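Local coordinates for protein alpha-/beta-galactoside alpha-2,3-sialyltransferase (PDB 2ZWI) that probably transfers sialic acid from a CMP-linked donor to galactosides as an alpha-2,3-sialyltransferase of the GT-B type, and binds CMP and zinc, at residues A[84-89]-A[157-162]; A[91-96]-A[105-110]; A[162-167]-A[188-193]. All blocks are in the same frame, centred on the assembly; numbering follows the deposited sequence. Where two conformers were deposited one is given.

Contact 1: A[84-89]-A[157-162]; sequences LWAVDV and ENIYGF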
# COMPACT_ATOMS: atom_id res chain seq x y z
N LEU A 84 3.51 3.98 -7.52
CA LEU A 84 2.89 3.67 -8.81
C LEU A 84 2.40 4.95 -9.51
O LEU A 84 2.54 5.11 -10.71
CB LEU A 84 1.71 2.70 -8.63
CG LEU A 84 1.05 2.13 -9.89
CD1 LEU A 84 2.05 1.30 -10.70
CD2 LEU A 84 -0.16 1.31 -9.50
N TRP A 85 1.82 5.85 -8.72
CA TRP A 85 1.27 7.11 -9.21
C TRP A 85 2.25 8.27 -9.02
O TRP A 85 1.85 9.39 -8.71
CB TRP A 85 -0.06 7.37 -8.50
CG TRP A 85 -1.10 6.37 -8.89
CD1 TRP A 85 -1.63 5.38 -8.10
CD2 TRP A 85 -1.70 6.22 -10.18
NE1 TRP A 85 -2.54 4.64 -8.82
CE2 TRP A 85 -2.60 5.14 -10.10
CE3 TRP A 85 -1.56 6.90 -11.40
CZ2 TRP A 85 -3.37 4.72 -11.19
CZ3 TRP A 85 -2.33 6.50 -12.48
CH2 TRP A 85 -3.22 5.42 -12.37
N ALA A 86 3.53 7.99 -9.23
CA ALA A 86 4.56 9.03 -9.15
C ALA A 86 4.23 10.22 -10.07
O ALA A 86 4.71 11.32 -9.84
CB ALA A 86 5.93 8.45 -9.51
N VAL A 87 3.41 9.98 -11.09
CA VAL A 87 2.96 11.07 -11.99
C VAL A 87 2.37 12.26 -11.22
O VAL A 87 2.57 13.42 -11.60
CB VAL A 87 1.95 10.57 -13.08
CG1 VAL A 87 0.62 10.17 -12.47
CG2 VAL A 87 1.75 11.64 -14.17
N ASP A 88 1.64 11.99 -10.14
CA ASP A 88 1.08 13.06 -9.33
C ASP A 88 2.18 13.90 -8.68
O ASP A 88 2.10 15.12 -8.69
CB ASP A 88 0.11 12.52 -8.28
CG ASP A 88 -1.12 11.86 -8.89
OD1 ASP A 88 -1.67 10.95 -8.26
OD2 ASP A 88 -1.54 12.26 -10.00
N VAL A 89 3.22 13.26 -8.15
CA VAL A 89 4.34 14.05 -7.60
C VAL A 89 5.17 14.75 -8.70
O VAL A 89 5.62 15.87 -8.49
CB VAL A 89 5.17 13.35 -6.43
CG1 VAL A 89 4.66 11.96 -6.07
CG2 VAL A 89 6.68 13.42 -6.64
N GLU A 157 11.90 1.48 -13.67
CA GLU A 157 13.10 2.31 -13.68
C GLU A 157 12.81 3.80 -13.41
O GLU A 157 13.64 4.51 -12.83
CB GLU A 157 13.90 2.11 -14.98
CG GLU A 157 13.20 2.56 -16.29
CD GLU A 157 12.35 1.49 -16.95
OE1 GLU A 157 11.94 0.50 -16.29
OE2 GLU A 157 12.06 1.64 -18.15
N ASN A 158 11.62 4.26 -13.80
CA ASN A 158 11.21 5.65 -13.61
C ASN A 158 10.68 5.93 -12.22
O ASN A 158 11.16 6.84 -11.54
CB ASN A 158 10.15 6.06 -14.65
CG ASN A 158 10.74 6.26 -16.04
OD1 ASN A 158 11.96 6.24 -16.21
ND2 ASN A 158 9.89 6.46 -17.03
N ILE A 159 9.69 5.14 -11.79
CA ILE A 159 9.08 5.34 -10.48
C ILE A 159 10.07 5.12 -9.33
O ILE A 159 10.00 5.82 -8.33
CB ILE A 159 7.76 4.55 -10.30
CG1 ILE A 159 8.01 3.03 -10.22
CG2 ILE A 159 6.79 4.88 -11.44
CD1 ILE A 159 6.74 2.20 -10.03
N TYR A 160 11.01 4.19 -9.50
CA TYR A 160 12.08 4.02 -8.52
C TYR A 160 13.37 4.80 -8.83
O TYR A 160 14.44 4.53 -8.25
CB TYR A 160 12.38 2.52 -8.27
CG TYR A 160 11.30 1.80 -7.48
CD1 TYR A 160 11.10 2.08 -6.12
CD2 TYR A 160 10.50 0.83 -8.08
CE1 TYR A 160 10.10 1.42 -5.38
CE2 TYR A 160 9.51 0.15 -7.35
CZ TYR A 160 9.32 0.45 -6.00
OH TYR A 160 8.35 -0.20 -5.27
N GLY A 161 13.28 5.80 -9.72
CA GLY A 161 14.48 6.47 -10.21
C GLY A 161 14.66 7.92 -9.80
O GLY A 161 15.56 8.59 -10.31
N PHE A 162 13.84 8.40 -8.86
CA PHE A 162 13.83 9.82 -8.47
C PHE A 162 15.01 10.24 -7.58
O PHE A 162 15.35 11.43 -7.55
CB PHE A 162 12.52 10.20 -7.77
CG PHE A 162 11.35 10.40 -8.69
CD1 PHE A 162 10.87 11.68 -8.96
CD2 PHE A 162 10.71 9.30 -9.28
CE1 PHE A 162 9.78 11.88 -9.81
CE2 PHE A 162 9.62 9.48 -10.13
CZ PHE A 162 9.15 10.77 -10.40
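Ala-86 meets Ile-159 and Phe-162, and this small apolar cluster carries the contact. The methyl of Ala-86 points toward segment 157-162. It approaches the Phe-162 ring obliquely, at the CE2 and CZ side, with Ala-86 CB 3.9 Å from Phe-162 CE2. The same methyl meets the branch methyl of Ile-159, where Ala-86 CB lies 4.1 Å from Ile-159 CG2. The first torsion of Ile-159 (chi1 69°) sets CG1 between the backbone N and the carbonyl carbon and turns CG2 to the backbone N side, where it can reach the alanine.

A second apolar touch involves backbone. Ile-159 CD1 ends 4.3 Å from Leu-84 CA, while Leu-84 CB points away from segment 157-162.

Hydrogen bonds hold the backbone on both sides. Leu-84 O accepts from Asn-154 ND2. Tyr-170 OH is hydrogen-bonded both to Ile-159 O and to Phe-162 N, just where the chain leaves its short helix.

The contact is buried and joins the start of helix 86-98 to the end of helix 156-159. The Leu-84 side chain is about 10 Å from the bound CMP, near the site without touching it. This is helix-and-loop packing on one face of the parallel sheet of a Rossmann-like domain, as in GT-B enzymes. Ala-86 also touches Phe-109 of strand 104-110. Phe-162 packs on Leu-107 of that strand and on Ile-142 of helix 128-147, and Leu-84 lies against helix 114-125.

Contact 2: A[91-96]-A[105-110]; sequences NIIKSI and IELNFY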
# COMPACT_ATOMS: atom_id res chain seq x y z
N ASN A 91 3.93 16.20 -11.35
CA ASN A 91 3.20 17.44 -11.62
C ASN A 91 3.31 18.48 -10.50
O ASN A 91 3.27 19.68 -10.76
CB ASN A 91 1.74 17.12 -11.96
CG ASN A 91 1.55 16.72 -13.41
OD1 ASN A 91 1.45 17.58 -14.29
ND2 ASN A 91 1.52 15.41 -13.67
N ILE A 92 3.45 18.00 -9.26
CA ILE A 92 3.73 18.89 -8.14
C ILE A 92 5.15 19.47 -8.26
O ILE A 92 5.34 20.69 -8.14
CB ILE A 92 3.47 18.21 -6.76
CG1 ILE A 92 1.98 17.88 -6.60
CG2 ILE A 92 3.95 19.11 -5.60
CD1 ILE A 92 1.65 16.74 -5.60
N ILE A 93 6.14 18.62 -8.55
CA ILE A 93 7.52 19.09 -8.77
C ILE A 93 7.60 20.11 -9.92
O ILE A 93 8.24 21.16 -9.80
CB ILE A 93 8.52 17.92 -9.05
CG1 ILE A 93 8.62 16.97 -7.84
CG2 ILE A 93 9.89 18.48 -9.38
CD1 ILE A 93 9.37 15.64 -8.14
N LYS A 94 6.99 19.76 -11.05
CA LYS A 94 6.87 20.64 -12.21
C LYS A 94 6.40 22.06 -11.82
O LYS A 94 7.01 23.05 -12.20
CB LYS A 94 5.93 20.00 -13.24
CG LYS A 94 5.69 20.77 -14.55
CD LYS A 94 5.50 19.76 -15.71
CE LYS A 94 4.05 19.51 -16.07
NZ LYS A 94 3.75 20.01 -17.48
N SER A 95 5.34 22.13 -11.01
CA SER A 95 4.74 23.41 -10.62
C SER A 95 5.68 24.23 -9.72
O SER A 95 5.81 25.44 -9.91
CB SER A 95 3.39 23.19 -9.94
OG SER A 95 2.54 22.39 -10.75
N ILE A 96 6.31 23.57 -8.75
CA ILE A 96 7.31 24.21 -7.87
C ILE A 96 8.52 24.76 -8.64
O ILE A 96 8.90 25.93 -8.46
CB ILE A 96 7.81 23.24 -6.75
CG1 ILE A 96 6.66 22.83 -5.83
CG2 ILE A 96 8.95 23.88 -5.95
CD1 ILE A 96 7.00 21.68 -4.90
N ILE A 105 13.41 20.58 -2.66
CA ILE A 105 12.39 19.53 -2.75
C ILE A 105 12.94 18.19 -2.26
O ILE A 105 14.02 17.78 -2.67
CB ILE A 105 11.84 19.34 -4.20
CG1 ILE A 105 11.12 20.61 -4.67
CG2 ILE A 105 10.90 18.14 -4.27
CD1 ILE A 105 11.02 20.74 -6.18
N GLU A 106 12.20 17.54 -1.38
CA GLU A 106 12.52 16.20 -0.89
C GLU A 106 11.30 15.31 -1.08
O GLU A 106 10.17 15.77 -0.99
CB GLU A 106 12.94 16.25 0.58
CG GLU A 106 14.25 17.00 0.77
CD GLU A 106 14.76 16.99 2.20
OE1 GLU A 106 15.76 17.69 2.47
OE2 GLU A 106 14.16 16.28 3.04
N LEU A 107 11.55 14.02 -1.33
CA LEU A 107 10.48 13.10 -1.74
C LEU A 107 10.39 11.88 -0.85
O LEU A 107 11.41 11.30 -0.49
CB LEU A 107 10.69 12.64 -3.19
CG LEU A 107 10.90 13.71 -4.27
CD1 LEU A 107 11.26 13.07 -5.59
CD2 LEU A 107 9.64 14.59 -4.42
N ASN A 108 9.17 11.50 -0.51
CA ASN A 108 8.87 10.22 0.13
C ASN A 108 7.82 9.49 -0.72
O ASN A 108 6.68 9.97 -0.81
CB ASN A 108 8.34 10.43 1.55
CG ASN A 108 9.37 11.06 2.48
OD1 ASN A 108 9.23 12.21 2.90
ND2 ASN A 108 10.41 10.31 2.79
N PHE A 109 8.21 8.37 -1.32
CA PHE A 109 7.29 7.53 -2.09
C PHE A 109 6.88 6.28 -1.29
O PHE A 109 7.73 5.56 -0.75
CB PHE A 109 7.91 7.08 -3.41
CG PHE A 109 8.04 8.17 -4.45
CD1 PHE A 109 6.96 8.51 -5.26
CD2 PHE A 109 9.26 8.83 -4.63
CE1 PHE A 109 7.08 9.52 -6.24
CE2 PHE A 109 9.39 9.83 -5.61
CZ PHE A 109 8.29 10.18 -6.41
N TYR A 110 5.58 6.02 -1.20
CA TYR A 110 5.03 4.85 -0.53
C TYR A 110 4.42 3.91 -1.56
O TYR A 110 3.60 4.34 -2.37
CB TYR A 110 3.95 5.28 0.46
CG TYR A 110 4.48 6.10 1.61
CD1 TYR A 110 4.72 7.47 1.47
CD2 TYR A 110 4.75 5.50 2.83
CE1 TYR A 110 5.21 8.22 2.53
CE2 TYR A 110 5.25 6.25 3.90
CZ TYR A 110 5.48 7.59 3.74
OH TYR A 110 5.96 8.29 4.80
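This is a buried, wholly apolar helix-on-strand contact, in which Ile-93 and Ile-96 of helix 86-98 pack on Ile-105 and Leu-107 of strand 104-110. The two segments run antiparallel, at 174°, with their axes 10.8 Å apart at closest approach.

Ile-105 points toward the helix and sends its terminal methyl against both isoleucines. Ile-105 CD1 lies 3.8 Å from Ile-96 CG2, and these two side chains reach toward each other tip to tip. The same Ile-105 CD1 is 4.1 Å from Ile-93 CG2, but here the side chains cross obliquely. Ile-93 also meets Leu-107: its CD1 is 3.9 Å from Leu-107 CD2, and the two side chains cross at about a right angle. Ile-93 divides its work between branches. With CG1 beside the backbone N (chi1 -62°), its long arm goes to Leu-107, and CG2 is left to meet Ile-105.

On the helix, Ser-95 N gives the regular helical bond to Asn-91 O. In the conformer given, Ser-95 OG also bonds to Asn-91 O at 2.8 Å, nearly in line with the carbonyl. Ile-92 and Ile-96 also touch Leu-65 of helix 58-70.

The arrangement is that of a beta-alpha-beta unit, strand 74-82, helix 86-98 and strand 104-110, within a parallel sheet of the Rossmann-like kind found in GT-B glycosyltransferases.

Contact 3: A[162-167]-A[188-193]; sequences FSQLYP and KRVISN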
# COMPACT_ATOMS: atom_id res chain seq x y z
N PHE A 162 13.84 8.40 -8.86
CA PHE A 162 13.83 9.82 -8.47
C PHE A 162 15.01 10.24 -7.58
O PHE A 162 15.35 11.43 -7.55
CB PHE A 162 12.52 10.20 -7.77
CG PHE A 162 11.35 10.40 -8.69
CD1 PHE A 162 10.87 11.68 -8.96
CD2 PHE A 162 10.71 9.30 -9.28
CE1 PHE A 162 9.78 11.88 -9.81
CE2 PHE A 162 9.62 9.48 -10.13
CZ PHE A 162 9.15 10.77 -10.40
N SER A 163 15.61 9.30 -6.85
CA SER A 163 16.77 9.65 -5.99
C SER A 163 17.99 10.15 -6.81
O SER A 163 18.92 10.73 -6.25
CB SER A 163 17.15 8.50 -5.05
OG SER A 163 17.89 7.49 -5.72
N GLN A 164 17.95 9.92 -8.12
CA GLN A 164 18.93 10.51 -9.04
C GLN A 164 18.77 12.02 -9.16
O GLN A 164 19.71 12.72 -9.54
CB GLN A 164 18.81 9.86 -10.43
CG GLN A 164 19.11 8.36 -10.45
CD GLN A 164 18.75 7.68 -11.77
OE1 GLN A 164 19.63 7.23 -12.50
NE2 GLN A 164 17.46 7.60 -12.08
N LEU A 165 17.59 12.53 -8.83
CA LEU A 165 17.27 13.95 -9.04
C LEU A 165 17.07 14.74 -7.76
O LEU A 165 17.41 15.93 -7.71
CB LEU A 165 16.01 14.10 -9.91
CG LEU A 165 16.04 13.86 -11.42
CD1 LEU A 165 17.17 14.63 -12.08
CD2 LEU A 165 16.13 12.39 -11.73
N TYR A 166 16.48 14.10 -6.75
CA TYR A 166 16.12 14.76 -5.50
C TYR A 166 16.43 13.84 -4.31
O TYR A 166 16.46 12.61 -4.48
CB TYR A 166 14.62 15.11 -5.48
CG TYR A 166 14.19 16.02 -6.61
CD1 TYR A 166 13.74 15.49 -7.82
CD2 TYR A 166 14.24 17.41 -6.48
CE1 TYR A 166 13.35 16.33 -8.88
CE2 TYR A 166 13.85 18.26 -7.52
CZ TYR A 166 13.41 17.70 -8.72
OH TYR A 166 13.03 18.52 -9.75
N PRO A 167 16.65 14.42 -3.12
CA PRO A 167 16.65 13.59 -1.91
C PRO A 167 15.32 12.85 -1.83
O PRO A 167 14.25 13.48 -1.78
CB PRO A 167 16.77 14.62 -0.77
CG PRO A 167 17.46 15.80 -1.41
CD PRO A 167 16.92 15.85 -2.82
N LYS A 188 18.93 -2.09 -7.33
CA LYS A 188 19.42 -1.97 -5.95
C LYS A 188 20.51 -0.90 -5.85
O LYS A 188 20.49 -0.06 -4.93
CB LYS A 188 19.92 -3.34 -5.43
CG LYS A 188 20.55 -3.35 -4.03
CD LYS A 188 19.57 -2.90 -2.94
CE LYS A 188 20.13 -3.21 -1.55
NZ LYS A 188 19.23 -2.75 -0.46
N ARG A 189 21.44 -0.91 -6.81
CA ARG A 189 22.52 0.08 -6.84
C ARG A 189 22.02 1.50 -6.88
O ARG A 189 22.65 2.39 -6.33
CB ARG A 189 23.44 -0.15 -8.03
CG ARG A 189 24.67 -1.00 -7.71
CD ARG A 189 25.72 -0.86 -8.81
NE ARG A 189 25.10 -0.98 -10.13
CZ ARG A 189 25.00 -2.12 -10.80
NH1 ARG A 189 25.51 -3.25 -10.31
NH2 ARG A 189 24.41 -2.12 -11.99
N VAL A 190 20.90 1.73 -7.57
CA VAL A 190 20.30 3.05 -7.65
C VAL A 190 19.75 3.51 -6.29
O VAL A 190 19.99 4.64 -5.85
CB VAL A 190 19.21 3.11 -8.74
CG1 VAL A 190 18.63 4.50 -8.86
CG2 VAL A 190 19.79 2.63 -10.09
N ILE A 191 19.05 2.61 -5.59
CA ILE A 191 18.29 3.00 -4.40
C ILE A 191 18.71 2.42 -3.03
O ILE A 191 18.01 2.61 -2.05
CB ILE A 191 16.76 2.78 -4.62
CG1 ILE A 191 16.48 1.34 -5.07
CG2 ILE A 191 16.23 3.80 -5.63
CD1 ILE A 191 14.99 1.04 -5.35
N SER A 192 19.85 1.73 -2.95
CA SER A 192 20.19 0.98 -1.72
C SER A 192 20.23 1.85 -0.46
O SER A 192 19.83 1.39 0.63
CB SER A 192 21.50 0.17 -1.88
OG SER A 192 22.63 1.00 -2.08
N ASN A 193 20.66 3.10 -0.60
CA ASN A 193 20.68 4.04 0.53
C ASN A 193 19.38 4.83 0.72
O ASN A 193 19.25 5.62 1.66
CB ASN A 193 21.85 5.02 0.39
CG ASN A 193 23.19 4.34 0.56
OD1 ASN A 193 23.35 3.44 1.38
ND2 ASN A 193 24.16 4.79 -0.22
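Ser-163 points its CB toward segment 188-193 and brings its hydroxyl to Val-190 and Ile-191. Ser-163 OG lies 3.5 Å from Val-190 O, a polar approach rather than a firm bond. The same oxygen lies 4.0 Å from Ile-191 CG2. The serine torsion (chi1 79°) sets OG between its own backbone N and carbonyl carbon, which turns the hydroxyl to face Val-190 O. Beside it Gln-164 adds an apolar touch through its chain, with Gln-164 CG 4.2 Å from Val-190 CG1. The buried area is small, and most of these residues are partly exposed.

The touching residues join a connection to a helix of the Rossmann-like domain, as in GT-B glycosyltransferases. Segment 162-167 leads from helix 156-159 into strand 168-172, and helix 185-191 precedes strand 195-197. Both strands belong to the same parallel sheet, so the contact links two of the connections that feed neighbouring strands.

Further out, hydrogen bonds shape the turn that presents Ser-163 and Gln-164. Phe-162 O accepts from both Leu-165 N, at 2.8 Å, and Tyr-166 N, at 3.0 Å. Gln-164 NE2 bonds to Gly-161 O and to Ser-138 OG of helix 128-147. The side chain of Tyr-166, whose N closes the turn, bonds through OH to Glu-97 OE2 of helix 86-98. On the helix side, Ile-191 packs on Tyr-160 and Phe-178.

All three contacts lie on one side of the chain's centre, with centres 10 to 14 Å apart. Contacts 1 and 2 share helix 86-98, and contacts 1 and 3 share Phe-162. Along the chain, contact 2 falls between the two segments of contact 1, and contact 3 follows with Phe-162 at the junction. Phe-109 touches both Ala-86 and Val-89 and bridges contacts 1 and 2, which form one continuous apolar layer against the seven-stranded parallel sheet. Contact 3 extends the packing toward strand 195-197 at its edge. Together they pack connecting segments against one sheet; contacts 2 and 3 are away from the CMP and zinc sites.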